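Local coordinates for protein Lys-gingipain catalytic subunit (Porphyromonas gingivalis, PDB 6I9A) that cleaves proteins after lysine as a secreted cysteine peptidase and may act as a virulence factor in periodontal disease, at residues D8-N11 / T12-M16; A142-D146 / K147-E151; L235-D239 / K240-A244. One frame throughout, in Å; residues are numbered along the deposited sequence.

Contact 1: residues D8-N11 / T12-M16; sequences DLYN and TPVRM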
loop_
_atom_site.group_PDB
_atom_site.type_symbol
_atom_site.label_atom_id
_atom_site.label_comp_id
_atom_site.label_asym_id
_atom_site.label_seq_id
_atom_site.Cartn_x
_atom_site.Cartn_y
_atom_site.Cartn_z
ATOM N N ASP A 8 -8.079 -3.466 -10.409
ATOM C CA ASP A 8 -7.482 -3.812 -9.111
ATOM C C ASP A 8 -7.073 -5.300 -9.112
ATOM O O ASP A 8 -7.904 -6.171 -9.369
ATOM C CB ASP A 8 -8.586 -3.562 -8.062
ATOM C CG ASP A 8 -8.240 -3.770 -6.597
ATOM O OD1 ASP A 8 -7.053 -4.056 -6.280
ATOM O OD2 ASP A 8 -9.138 -3.647 -5.767
ATOM N N LEU A 9 -5.825 -5.561 -8.766
ATOM C CA LEU A 9 -5.279 -6.929 -8.702
ATOM C C LEU A 9 -5.717 -7.689 -7.473
ATOM O O LEU A 9 -5.486 -8.906 -7.399
ATOM C CB LEU A 9 -3.738 -6.897 -8.755
ATOM C CG LEU A 9 -3.154 -6.462 -10.107
ATOM C CD1 LEU A 9 -1.656 -6.520 -10.023
ATOM C CD2 LEU A 9 -3.652 -7.379 -11.252
ATOM N N TYR A 10 -6.290 -7.034 -6.456
ATOM C CA TYR A 10 -6.679 -7.768 -5.259
ATOM C C TYR A 10 -7.606 -8.918 -5.623
ATOM O O TYR A 10 -8.536 -8.777 -6.420
ATOM C CB TYR A 10 -7.347 -6.808 -4.279
ATOM C CG TYR A 10 -7.721 -7.482 -2.983
ATOM C CD1 TYR A 10 -6.782 -7.647 -1.973
ATOM C CD2 TYR A 10 -8.983 -8.052 -2.811
ATOM C CE1 TYR A 10 -7.123 -8.269 -0.766
ATOM C CE2 TYR A 10 -9.324 -8.715 -1.620
ATOM C CZ TYR A 10 -8.377 -8.824 -0.616
ATOM O OH TYR A 10 -8.721 -9.463 0.557
ATOM N N ASN A 11 -7.383 -10.076 -4.983
ATOM C CA ASN A 11 -8.229 -11.241 -5.182
ATOM C C ASN A 11 -8.095 -12.108 -3.952
ATOM O O ASN A 11 -7.142 -11.955 -3.190
ATOM C CB ASN A 11 -7.809 -11.995 -6.473
ATOM C CG ASN A 11 -8.851 -12.899 -7.020
ATOM O OD1 ASN A 11 -9.995 -12.934 -6.524
ATOM N ND2 ASN A 11 -8.470 -13.597 -8.095
ATOM N N THR A 12 -9.027 -13.053 -3.793
ATOM C CA THR A 12 -8.991 -13.989 -2.672
ATOM C C THR A 12 -9.048 -15.408 -3.202
ATOM O O THR A 12 -9.621 -15.648 -4.280
ATOM C CB THR A 12 -10.180 -13.764 -1.700
ATOM O OG1 THR A 12 -11.403 -13.931 -2.394
ATOM C CG2 THR A 12 -10.147 -12.377 -1.052
ATOM N N PRO A 13 -8.546 -16.380 -2.440
ATOM C CA PRO A 13 -7.670 -16.195 -1.263
ATOM C C PRO A 13 -6.455 -15.344 -1.592
ATOM O O PRO A 13 -5.910 -15.396 -2.705
ATOM C CB PRO A 13 -7.255 -17.625 -0.874
ATOM C CG PRO A 13 -8.241 -18.546 -1.572
ATOM C CD PRO A 13 -8.586 -17.802 -2.863
ATOM N N VAL A 14 -6.092 -14.488 -0.660
ATOM C CA VAL A 14 -4.930 -13.638 -0.881
ATOM C C VAL A 14 -3.655 -14.491 -0.925
ATOM O O VAL A 14 -3.439 -15.299 -0.030
ATOM C CB VAL A 14 -4.802 -12.530 0.188
ATOM C CG1 VAL A 14 -3.605 -11.625 -0.145
ATOM C CG2 VAL A 14 -6.099 -11.737 0.273
ATOM N N ARG A 15 -2.836 -14.316 -1.962
ATOM C CA ARG A 15 -1.545 -14.998 -2.091
ATOM C C ARG A 15 -0.438 -13.990 -2.189
ATOM O O ARG A 15 -0.565 -13.001 -2.936
ATOM C CB ARG A 15 -1.564 -15.900 -3.325
ATOM C CG ARG A 15 -2.722 -16.930 -3.228
ATOM C CD ARG A 15 -2.812 -17.821 -4.468
ATOM N NE ARG A 15 -4.085 -18.556 -4.541
ATOM C CZ ARG A 15 -4.384 -19.618 -3.819
ATOM N NH1 ARG A 15 -3.487 -20.139 -2.997
ATOM N NH2 ARG A 15 -5.580 -20.172 -3.918
ATOM N N MET A 16 0.653 -14.219 -1.470
ATOM C CA MET A 16 1.777 -13.278 -1.484
ATOM C C MET A 16 3.092 -14.037 -1.616
ATOM O O MET A 16 3.366 -14.960 -0.826
ATOM C CB MET A 16 1.776 -12.432 -0.197
ATOM C CG MET A 16 3.009 -11.566 -0.012
ATOM S SD MET A 16 2.930 -10.717 1.623
ATOM C CE MET A 16 1.841 -9.312 1.077
#

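Contact 2: residues A142-D146 / K147-E151; sequences ATMPD and KSYLE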
loop_
_atom_site.group_PDB
_atom_site.type_symbol
_atom_site.label_atom_id
_atom_site.label_comp_id
_atom_site.label_asym_id
_atom_site.label_seq_id
_atom_site.Cartn_x
_atom_site.Cartn_y
_atom_site.Cartn_z
ATOM N N ALA A 142 -5.022 -2.530 14.807
ATOM C CA ALA A 142 -5.735 -1.419 15.448
ATOM C C ALA A 142 -5.578 -1.430 16.955
ATOM O O ALA A 142 -6.537 -1.279 17.702
ATOM C CB ALA A 142 -7.211 -1.401 15.049
ATOM N N THR A 143 -4.301 -1.525 17.384
ATOM C CA THR A 143 -3.976 -1.541 18.824
ATOM C C THR A 143 -3.521 -0.166 19.302
ATOM O O THR A 143 -3.051 -0.041 20.442
ATOM C CB THR A 143 -2.882 -2.590 19.084
ATOM O OG1 THR A 143 -1.759 -2.241 18.282
ATOM C CG2 THR A 143 -3.358 -4.004 18.839
ATOM N N MET A 144 -3.687 0.890 18.473
ATOM C CA MET A 144 -3.265 2.217 18.914
ATOM C C MET A 144 -4.199 2.730 20.016
ATOM O O MET A 144 -5.426 2.522 19.939
ATOM C CB MET A 144 -3.235 3.196 17.708
ATOM C CG MET A 144 -4.588 3.493 17.085
ATOM S SD MET A 144 -5.300 2.192 16.005
ATOM C CE MET A 144 -4.273 2.300 14.527
ATOM N N PRO A 145 -3.633 3.477 21.004
ATOM C CA PRO A 145 -4.486 4.053 22.091
ATOM C C PRO A 145 -5.247 5.353 21.718
ATOM O O PRO A 145 -6.151 5.764 22.473
ATOM C CB PRO A 145 -3.488 4.353 23.204
ATOM C CG PRO A 145 -2.196 4.631 22.498
ATOM C CD PRO A 145 -2.193 3.671 21.277
ATOM N N ASP A 146 -4.857 6.038 20.631
ATOM C CA ASP A 146 -5.578 7.247 20.185
ATOM C C ASP A 146 -6.088 6.967 18.759
ATOM O O ASP A 146 -5.545 7.570 17.818
ATOM C CB ASP A 146 -4.721 8.561 20.268
ATOM C CG ASP A 146 -5.487 9.802 19.762
ATOM O OD1 ASP A 146 -6.713 9.736 19.686
ATOM O OD2 ASP A 146 -4.825 10.854 19.428
ATOM N N LYS A 147 -7.287 6.329 18.647
ATOM C CA LYS A 147 -7.853 6.082 17.274
ATOM C C LYS A 147 -8.375 7.361 16.635
ATOM O O LYS A 147 -8.563 7.377 15.411
ATOM C CB LYS A 147 -8.924 4.979 17.319
ATOM C CG LYS A 147 -8.289 3.673 17.818
ATOM C CD LYS A 147 -9.293 2.585 17.978
ATOM C CE LYS A 147 -8.627 1.237 18.213
ATOM N NZ LYS A 147 -7.841 1.133 19.503
ATOM N N SER A 148 -8.571 8.433 17.415
ATOM C CA SER A 148 -9.070 9.679 16.815
ATOM C C SER A 148 -8.109 10.240 15.736
ATOM O O SER A 148 -8.565 11.000 14.886
ATOM C CB SER A 148 -9.341 10.736 17.875
ATOM O OG SER A 148 -8.141 11.315 18.337
ATOM N N TYR A 149 -6.824 9.879 15.778
ATOM C CA TYR A 149 -5.874 10.392 14.772
ATOM C C TYR A 149 -6.313 9.920 13.378
ATOM O O TYR A 149 -5.932 10.527 12.381
ATOM C CB TYR A 149 -4.425 10.043 15.101
ATOM C CG TYR A 149 -3.897 8.783 14.445
ATOM C CD1 TYR A 149 -4.205 7.517 14.952
ATOM C CD2 TYR A 149 -3.102 8.853 13.311
ATOM C CE1 TYR A 149 -3.733 6.365 14.343
ATOM C CE2 TYR A 149 -2.631 7.712 12.683
ATOM C CZ TYR A 149 -2.935 6.467 13.210
ATOM O OH TYR A 149 -2.498 5.295 12.632
ATOM N N LEU A 150 -7.012 8.794 13.306
ATOM C CA LEU A 150 -7.450 8.229 12.028
ATOM C C LEU A 150 -8.452 9.156 11.329
ATOM O O LEU A 150 -8.663 9.049 10.106
ATOM C CB LEU A 150 -8.095 6.864 12.265
ATOM C CG LEU A 150 -7.149 5.791 12.760
ATOM C CD1 LEU A 150 -7.883 4.508 13.073
ATOM C CD2 LEU A 150 -6.045 5.497 11.729
ATOM N N GLU A 151 -9.037 10.122 12.058
ATOM C CA GLU A 151 -10.042 11.040 11.534
ATOM C C GLU A 151 -9.406 12.333 11.026
ATOM O O GLU A 151 -10.135 13.309 10.764
ATOM C CB GLU A 151 -11.094 11.345 12.616
ATOM C CG GLU A 151 -11.750 10.042 13.119
ATOM C CD GLU A 151 -12.712 10.289 14.271
ATOM O OE1 GLU A 151 -13.905 9.942 14.130
ATOM O OE2 GLU A 151 -12.274 10.846 15.317
HETATM O O HOH W 1 -8.545 5.425 21.095
#

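Contact 3: residues L235-D239 / K240-A244; sequences LTNKD and KYFLA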
loop_
_atom_site.group_PDB
_atom_site.type_symbol
_atom_site.label_atom_id
_atom_site.label_comp_id
_atom_site.label_asym_id
_atom_site.label_seq_id
_atom_site.Cartn_x
_atom_site.Cartn_y
_atom_site.Cartn_z
ATOM N N LEU A 235 10.311 13.306 14.264
ATOM C CA LEU A 235 8.866 13.233 14.462
ATOM C C LEU A 235 8.540 12.593 15.827
ATOM O O LEU A 235 9.334 11.801 16.362
ATOM C CB LEU A 235 8.219 12.416 13.341
ATOM C CG LEU A 235 8.197 13.121 11.981
ATOM C CD1 LEU A 235 7.780 12.098 10.919
ATOM C CD2 LEU A 235 7.181 14.272 11.981
ATOM N N THR A 236 7.365 12.912 16.353
ATOM C CA THR A 236 6.989 12.441 17.685
ATOM C C THR A 236 5.675 11.675 17.657
ATOM O O THR A 236 5.062 11.472 18.723
ATOM C CB THR A 236 6.866 13.666 18.647
ATOM O OG1 THR A 236 5.767 14.438 18.211
ATOM C CG2 THR A 236 8.129 14.497 18.726
ATOM N N ASN A 237 5.212 11.191 16.474
ATOM C CA ASN A 237 3.895 10.576 16.342
ATOM C C ASN A 237 3.877 9.102 16.755
ATOM O O ASN A 237 3.423 8.224 16.017
ATOM C CB ASN A 237 3.383 10.716 14.889
ATOM C CG ASN A 237 4.256 10.128 13.819
ATOM O OD1 ASN A 237 5.465 10.386 13.761
ATOM N ND2 ASN A 237 3.674 9.281 12.976
ATOM N N LYS A 238 4.345 8.834 17.982
ATOM C CA LYS A 238 4.293 7.485 18.518
ATOM C C LYS A 238 2.858 7.023 18.494
ATOM O O LYS A 238 1.939 7.755 18.876
ATOM C CB LYS A 238 4.914 7.424 19.927
ATOM C CG LYS A 238 4.832 6.020 20.562
ATOM C CD LYS A 238 5.607 5.924 21.869
ATOM C CE LYS A 238 5.276 4.644 22.607
ATOM N NZ LYS A 238 5.994 4.545 23.898
ATOM N N ASP A 239 2.651 5.779 18.000
ATOM C CA ASP A 239 1.368 5.109 17.918
ATOM C C ASP A 239 0.389 5.780 16.962
ATOM O O ASP A 239 -0.785 5.436 16.968
ATOM C CB ASP A 239 0.729 4.975 19.314
ATOM C CG ASP A 239 1.485 4.143 20.334
ATOM O OD1 ASP A 239 2.333 3.336 19.945
ATOM O OD2 ASP A 239 1.258 4.343 21.537
ATOM N N LYS A 240 0.867 6.673 16.076
ATOM C CA LYS A 240 -0.029 7.397 15.166
ATOM C C LYS A 240 0.543 7.377 13.754
ATOM O O LYS A 240 0.947 8.412 13.189
ATOM C CB LYS A 240 -0.215 8.833 15.688
ATOM C CG LYS A 240 -1.018 8.856 17.024
ATOM C CD LYS A 240 -1.159 10.282 17.552
ATOM C CE LYS A 240 0.147 10.891 17.989
ATOM N NZ LYS A 240 -0.014 12.118 18.875
ATOM N N TYR A 241 0.599 6.163 13.173
ATOM C CA TYR A 241 1.312 5.969 11.925
ATOM C C TYR A 241 0.429 6.212 10.729
ATOM O O TYR A 241 -0.730 5.837 10.660
ATOM C CB TYR A 241 1.938 4.551 11.886
ATOM C CG TYR A 241 2.699 4.302 13.172
ATOM C CD1 TYR A 241 3.683 5.190 13.605
ATOM C CD2 TYR A 241 2.343 3.254 14.013
ATOM C CE1 TYR A 241 4.292 5.039 14.851
ATOM C CE2 TYR A 241 2.974 3.073 15.263
ATOM C CZ TYR A 241 3.945 3.976 15.668
ATOM O OH TYR A 241 4.573 3.886 16.894
ATOM N N PHE A 242 1.041 6.823 9.690
ATOM C CA PHE A 242 0.292 7.248 8.506
ATOM C C PHE A 242 0.775 6.580 7.213
ATOM O O PHE A 242 1.899 6.041 7.131
ATOM C CB PHE A 242 0.333 8.803 8.382
ATOM C CG PHE A 242 1.714 9.429 8.513
ATOM C CD1 PHE A 242 2.626 9.419 7.452
ATOM C CD2 PHE A 242 2.068 10.096 9.682
ATOM C CE1 PHE A 242 3.886 9.988 7.608
ATOM C CE2 PHE A 242 3.308 10.679 9.820
ATOM C CZ PHE A 242 4.196 10.654 8.794
ATOM N N LEU A 243 -0.072 6.720 6.187
ATOM C CA LEU A 243 0.355 6.543 4.796
ATOM C C LEU A 243 0.745 7.938 4.293
ATOM O O LEU A 243 -0.012 8.897 4.509
ATOM C CB LEU A 243 -0.845 6.036 3.988
ATOM C CG LEU A 243 -0.668 6.099 2.454
ATOM C CD1 LEU A 243 0.497 5.237 1.951
ATOM C CD2 LEU A 243 -1.943 5.655 1.762
ATOM N N ALA A 244 1.914 8.062 3.664
ATOM C CA ALA A 244 2.291 9.344 3.040
ATOM C C ALA A 244 2.469 9.112 1.556
ATOM O O ALA A 244 2.986 8.055 1.123
ATOM C CB ALA A 244 3.549 9.894 3.672
HETATM O O HOH W 2 2.694 13.019 19.394
HETATM O O HOH W 3 -0.911 3.920 14.510
HETATM O O HOH W 4 4.014 1.904 18.490
#

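Contact 1: residues D8-N11 / T12-M16
Y10 brings the phenol end of its ring down onto two methyl groups, one from T12 and one from V14, in the loop that leads into strand 14-20. The two methyls approach different shoulders of the ring: CE1 of Y10 lies 3.8 Å from CG2 of V14, and CE2 of Y10 is also 3.8 Å from CG2 of T12. Both come in at a slant, neither square over the face nor level with the rim. The hydroxyl touches both methyls, with OH of Y10 3.5 Å from CG2 of V14 and 3.6 Å from CG2 of T12. The tyrosine and the valine cross at about a right angle, while the threonine meets the ring more obliquely. With CG of Y10 anti to the backbone N (chi1 -177°), the ring lies beside the carbonyl carbon, where the chain runs on to T12 and V14.

N11 turns its amide so that OD1 meets the NH of the next residue, taking a weak, bent bond from N of T12, 2.9 Å long. O of N11 lies 3.6 Å from CA of V14 and is buried without a hydrogen-bonding partner in the model. The peptide bond into P13, just before the strand, is cis. On the other flank D8 forms an Asx turn: its OD1 accepts from N of Y10 at 3.1 Å, from above the carboxylate plane, and is also bonded to Y117.

The loop joins helix 2-5 to strand 14-20, near whose start V14 lies between F40 of strand 40-46 and F79 of strand 79-83. T12 and P13 rest on strand 407-413 of the C-terminal Ig-like domain, so this corner lies at the seam between that domain and the parallel sheet of the catalytic part.

Contact 2: residues A142-D146 / K147-E151
K147 folds its long side chain back over M144 and A142, two residues of the loop that precedes it. From its root at CB the chain passes over M144: CG of K147 lies 3.7 Å from O of M144 and 3.8 Å from both CG and SD of M144, the two side chains crossing at about a right angle. CE of K147 then passes 3.3 Å from O of A142. At the tip, a bend at chi4 (65°) turns NZ of K147 onto O of M144, 2.8 Å away and in the carbonyl plane, with a second, weak bond to O of A142. One ammonium group thus bridges two loop carbonyls.

D146 binds the start of the 3-10 segment: its OD1 takes a 2.5 Å bond from OG of S148 on the syn lone pair. O of D146 lies at the edge of the Y149 ring, in its plane, 3.2 Å from CD1 of Y149, and accepts a weak bond from N of Y149.

A142 is the C-prime residue of the Schellman motif ending helix 126-141. From there the loop runs through the 3-10 segment 147-150 into strand 152-157, with M144, Y149 and L150 packed back on that helix.

Contact 3: residues L235-D239 / K240-A244
A type II beta turn from N237 to K240 hands the chain over to strand 242-247 of the mixed sheet. Its closing bond runs from N of K240 to O of N237, 3.0 Å long, and D239 takes the positive phi (65°) at the third position. N237 grips the turn a second time: its ND2 donates to O of K240 at 2.9 Å, nearly straight at 169° and within the plane of the amide, though it arrives well above the carbonyl plane of K240. With CG lying between the backbone N and the carbonyl carbon (chi1 58°), the amide is carried across the turn, while OD1 of N237 accepts from N of G272. The same ND2 lies 3.5 Å from CE2 of F242, the amide and ring planes almost parallel, and L235 meets the rim of that ring with CD1 4.4 Å from CZ of F242.

Y241 curls back against the turn, with C of D239 over one ring face, toward its rim. K240 runs off separately, its NZ bonded to O of T206 and, through a water, to O of T236. A further water accepts from N of Y241 and gives a weak bond to O of D239. The phenol oxygen is held twice: OH of Y241 accepts from N of D239 at 2.9 Å, and a water in the plane of the ring lies 2.6 Å from that same OH and donates to OD1 of D239.

In the fold
Contacts 2 and 3 are neighbours, their centres 11 Å apart on the same side of the chain's centre. OH of Y149 probably donates to O of Y241, 2.7 Å away, while CB of M144 packs 3.4 Å from O of D239. They thereby join the entries of two strands in one mixed sheet, 152-157 and 242-247, which flank strand 210-214. Contact 1 stands apart at the entry of the separate four-stranded parallel sheet, its centre 27 Å from each. Contacts 2 and 3 lie away from the annotated sites, although strand 242-247 leads on to the nucleophile C249 and strand 210-214 to H216. Contact 1 comes nearer a calcium site, the N11 side chain being about 12 Å from that of E115.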